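Local coordinates for ubiquitin domain-containing protein DSK2,putative (Plasmodium falciparum, PDB 6JL3) that probably serves as a ubiquitin-binding shuttle factor, its ubiquitin-like domain being thought to engage receptors of the proteasome, at residues Asn6-Val11 / Gly68-Leu73. Sequence-based numbering, arbitrary orientation.
Sequences NVSFKV and GNTMHL
Ser-8 O accepts a hydrogen bond from Met-71 N at 2.8 Å and a weak C-H...O contact from Thr-70 CA at 3.2 Å. Lys-10 O likewise takes a hydrogen bond from Leu-73 N and a weak C-H...O contact from His-72 CA. In the other direction Ser-8 N and Lys-10 N donate to Asn-69 O and Met-71 O, and Gly-68 N, in the turn leading in, hydrogen-bonds Asn-6 O at 2.7 Å. These are the two central, parallel strands of the ubiquitin-like beta-grasp, the first and last in the chain, with 15-21 and 45-49 flanking them. On the face covered by helix 27-35, Met-71 lies alongside Phe-9, its CB 3.8 Å from ring atom CE2. The extended methionine chain carries SD to 5.0 Å from the Phe-9 ring centroid, an oblique Met-aromatic contact, while its CG packs 4.0 Å from Val-7 CG1. Val-11 CG2 and Leu-73 CB (4.1 Å) continue this apolar layer, Leu-73 against Cys-34 of the helix and Val-11 against Phe-17 and Ile-40. On the other face, with Ser-8 and Thr-70, the extended Lys-10 chain runs beside the His-72 imidazole, Lys-10 CB 3.8 Å from His-72 CD2, and its CG brushes Thr-70 CG2. Ser-8 OG hydrogen-bonds Thr-18 OG1 on strand 15-21, and Ser-8 CB packs against Thr-70 OG1.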
ATOM      1  N   ASN A   6       3.004 -10.691   2.800  1.00 11.35           N
ATOM      2  CA  ASN A   6       1.894 -10.386   1.912  1.00 11.06           C
ATOM      3  C   ASN A   6       1.074  -9.232   2.470  1.00 11.41           C
ATOM      4  O   ASN A   6       0.770  -9.185   3.665  1.00 13.98           O
ATOM      5  CB  ASN A   6       0.983 -11.605   1.743  1.00 13.92           C
ATOM      6  CG  ASN A   6       1.622 -12.697   0.922  1.00 20.66           C
ATOM      7  OD1 ASN A   6       2.168 -12.445  -0.155  1.00 22.13           O
ATOM      8  ND2 ASN A   6       1.566 -13.921   1.428  0.66 23.37           N
ATOM      9  N   VAL A   7       0.726  -8.294   1.595  1.00  9.95           N
ATOM     10  CA  VAL A   7      -0.199  -7.217   1.910  1.00 10.80           C
ATOM     11  C   VAL A   7      -1.263  -7.187   0.823  1.00 10.18           C
ATOM     12  O   VAL A   7      -0.944  -7.214  -0.373  1.00 11.22           O
ATOM     13  CB  VAL A   7       0.510  -5.854   2.015  1.00 12.38           C
ATOM     14  CG1 VAL A   7      -0.494  -4.738   2.268  1.00 13.78           C
ATOM     15  CG2 VAL A   7       1.569  -5.902   3.113  1.00 14.73           C
ATOM     16  N   SER A   8      -2.523  -7.161   1.237  1.00 10.09           N
ATOM     17  CA  SER A   8      -3.649  -7.106   0.325  1.00 10.38           C
ATOM     18  C   SER A   8      -4.182  -5.684   0.255  1.00 10.53           C
ATOM     19  O   SER A   8      -4.125  -4.932   1.230  1.00 12.17           O
ATOM     20  CB  SER A   8      -4.759  -8.043   0.794  1.00 13.20           C
ATOM     21  OG  SER A   8      -4.331  -9.388   0.739  1.00 15.12           O
ATOM     22  N   PHE A   9      -4.709  -5.328  -0.910  1.00  9.84           N
ATOM     23  CA  PHE A   9      -5.293  -4.020  -1.140  1.00 10.08           C
ATOM     24  C   PHE A   9      -6.733  -4.153  -1.599  1.00 10.88           C
ATOM     25  O   PHE A   9      -7.048  -4.966  -2.480  1.00 13.51           O
ATOM     26  CB  PHE A   9      -4.509  -3.254  -2.194  1.00 10.81           C
ATOM     27  CG  PHE A   9      -3.219  -2.753  -1.683  1.00 11.43           C
ATOM     28  CD1 PHE A   9      -2.102  -3.560  -1.716  1.00 13.43           C
ATOM     29  CD2 PHE A   9      -3.130  -1.495  -1.113  1.00 14.16           C
ATOM     30  CE1 PHE A   9      -0.914  -3.114  -1.216  1.00 16.57           C
ATOM     31  CE2 PHE A   9      -1.940  -1.041  -0.617  1.00 14.61           C
ATOM     32  CZ  PHE A   9      -0.832  -1.854  -0.665  1.00 14.78           C
ATOM     33  N   LYS A  10      -7.598  -3.348  -0.995  1.00 10.32           N
ATOM     34  CA  LYS A  10      -8.947  -3.104  -1.476  1.00 11.00           C
ATOM     35  C   LYS A  10      -8.942  -1.722  -2.108  1.00 10.40           C
ATOM     36  O   LYS A  10      -8.624  -0.729  -1.435  1.00 11.99           O
ATOM     37  CB  LYS A  10      -9.942  -3.184  -0.328  1.00 12.48           C
ATOM     38  CG  LYS A  10     -10.102  -4.600   0.187  1.00 15.20           C
ATOM     39  CD  LYS A  10     -11.076  -4.672   1.337  1.00 20.55           C
ATOM     40  CE  LYS A  10     -11.461  -6.110   1.660  1.00 24.88           C
ATOM     41  NZ  LYS A  10     -12.552  -6.152   2.680  1.00 29.97           N
ATOM     42  N   VAL A  11      -9.254  -1.671  -3.401  1.00 10.21           N
ATOM     43  CA  VAL A  11      -9.158  -0.462  -4.203  1.00 10.67           C
ATOM     44  C   VAL A  11     -10.555  -0.035  -4.624  1.00 11.05           C
ATOM     45  O   VAL A  11     -11.400  -0.878  -4.955  1.00 11.50           O
ATOM     46  CB  VAL A  11      -8.290  -0.722  -5.452  1.00 11.38           C
ATOM     47  CG1 VAL A  11      -8.018   0.572  -6.197  1.00 12.94           C
ATOM     48  CG2 VAL A  11      -6.999  -1.435  -5.077  1.00 13.24           C
ATOM     49  N   GLY A  68      -0.207 -10.468   5.890  1.00 10.12           N
ATOM     50  CA  GLY A  68      -1.630 -10.710   5.772  1.00 10.64           C
ATOM     51  C   GLY A  68      -2.498  -9.483   5.947  1.00 10.64           C
ATOM     52  O   GLY A  68      -3.708  -9.570   5.717  1.00 12.11           O
ATOM     53  N   ASN A  69      -1.924  -8.350   6.347  1.00  9.62           N
ATOM     54  CA  ASN A  69      -2.717  -7.144   6.533  1.00 10.16           C
ATOM     55  C   ASN A  69      -3.365  -6.711   5.220  1.00 10.21           C
ATOM     56  O   ASN A  69      -2.842  -6.955   4.128  1.00 11.47           O
ATOM     57  CB  ASN A  69      -1.846  -5.979   7.039  1.00 10.50           C
ATOM     58  CG  ASN A  69      -1.497  -6.039   8.537  1.00 11.23           C
ATOM     59  OD1 ASN A  69      -0.632  -5.284   8.989  1.00 12.00           O
ATOM     60  ND2 ASN A  69      -2.157  -6.906   9.298  1.00 12.62           N
ATOM     61  N   THR A  70      -4.495  -6.023   5.348  1.00 10.36           N
ATOM     62  CA  THR A  70      -5.181  -5.390   4.235  1.00 11.15           C
ATOM     63  C   THR A  70      -5.130  -3.878   4.416  1.00 11.00           C
ATOM     64  O   THR A  70      -5.314  -3.364   5.520  1.00 14.55           O
ATOM     65  CB  THR A  70      -6.641  -5.862   4.143  1.00 14.04           C
ATOM     66  OG1 THR A  70      -6.666  -7.279   3.924  0.70 11.48           O
ATOM     67  CG2 THR A  70      -7.379  -5.163   3.010  1.00 16.28           C
ATOM     68  N   MET A  71      -4.842  -3.177   3.330  1.00  9.33           N
ATOM     69  CA  MET A  71      -4.893  -1.728   3.267  1.00  9.47           C
ATOM     70  C   MET A  71      -5.920  -1.332   2.217  1.00  9.44           C
ATOM     71  O   MET A  71      -6.309  -2.133   1.363  1.00 10.57           O
ATOM     72  CB  MET A  71      -3.531  -1.158   2.870  1.00 10.77           C
ATOM     73  CG  MET A  71      -2.397  -1.605   3.771  1.00 11.04           C
ATOM     74  SD  MET A  71      -0.880  -0.697   3.445  1.00 12.36           S
ATOM     75  CE  MET A  71       0.233  -1.422   4.641  1.00 12.78           C
ATOM     76  N   HIS A  72      -6.364  -0.084   2.281  1.00  8.79           N
ATOM     77  CA  HIS A  72      -7.220   0.465   1.248  1.00  9.08           C
ATOM     78  C   HIS A  72      -6.427   1.434   0.392  1.00  9.20           C
ATOM     79  O   HIS A  72      -5.560   2.158   0.885  1.00 10.74           O
ATOM     80  CB  HIS A  72      -8.439   1.168   1.830  1.00 11.30           C
ATOM     81  CG  HIS A  72      -9.447   0.231   2.394  1.00 12.91           C
ATOM     82  ND1 HIS A  72      -9.276  -0.401   3.606  1.00 14.89           N
ATOM     83  CD2 HIS A  72     -10.636  -0.199   1.911  1.00 15.90           C
ATOM     84  CE1 HIS A  72     -10.320  -1.169   3.853  1.00 19.18           C
ATOM     85  NE2 HIS A  72     -11.162  -1.065   2.838  1.00 19.81           N
ATOM     86  N   LEU A  73      -6.729   1.436  -0.890  1.00  9.19           N
ATOM     87  CA  LEU A  73      -6.146   2.366  -1.846  1.00  9.32           C
ATOM     88  C   LEU A  73      -7.276   3.171  -2.467  1.00  9.47           C
ATOM     89  O   LEU A  73      -8.203   2.601  -3.060  1.00 10.70           O
ATOM     90  CB  LEU A  73      -5.369   1.596  -2.911  1.00 10.94           C
ATOM     91  CG  LEU A  73      -4.683   2.439  -3.972  1.00 11.67           C
ATOM     92  CD1 LEU A  73      -3.628   3.332  -3.365  1.00 16.06           C
ATOM     93  CD2 LEU A  73      -4.085   1.512  -5.016  1.00 14.32           C
TER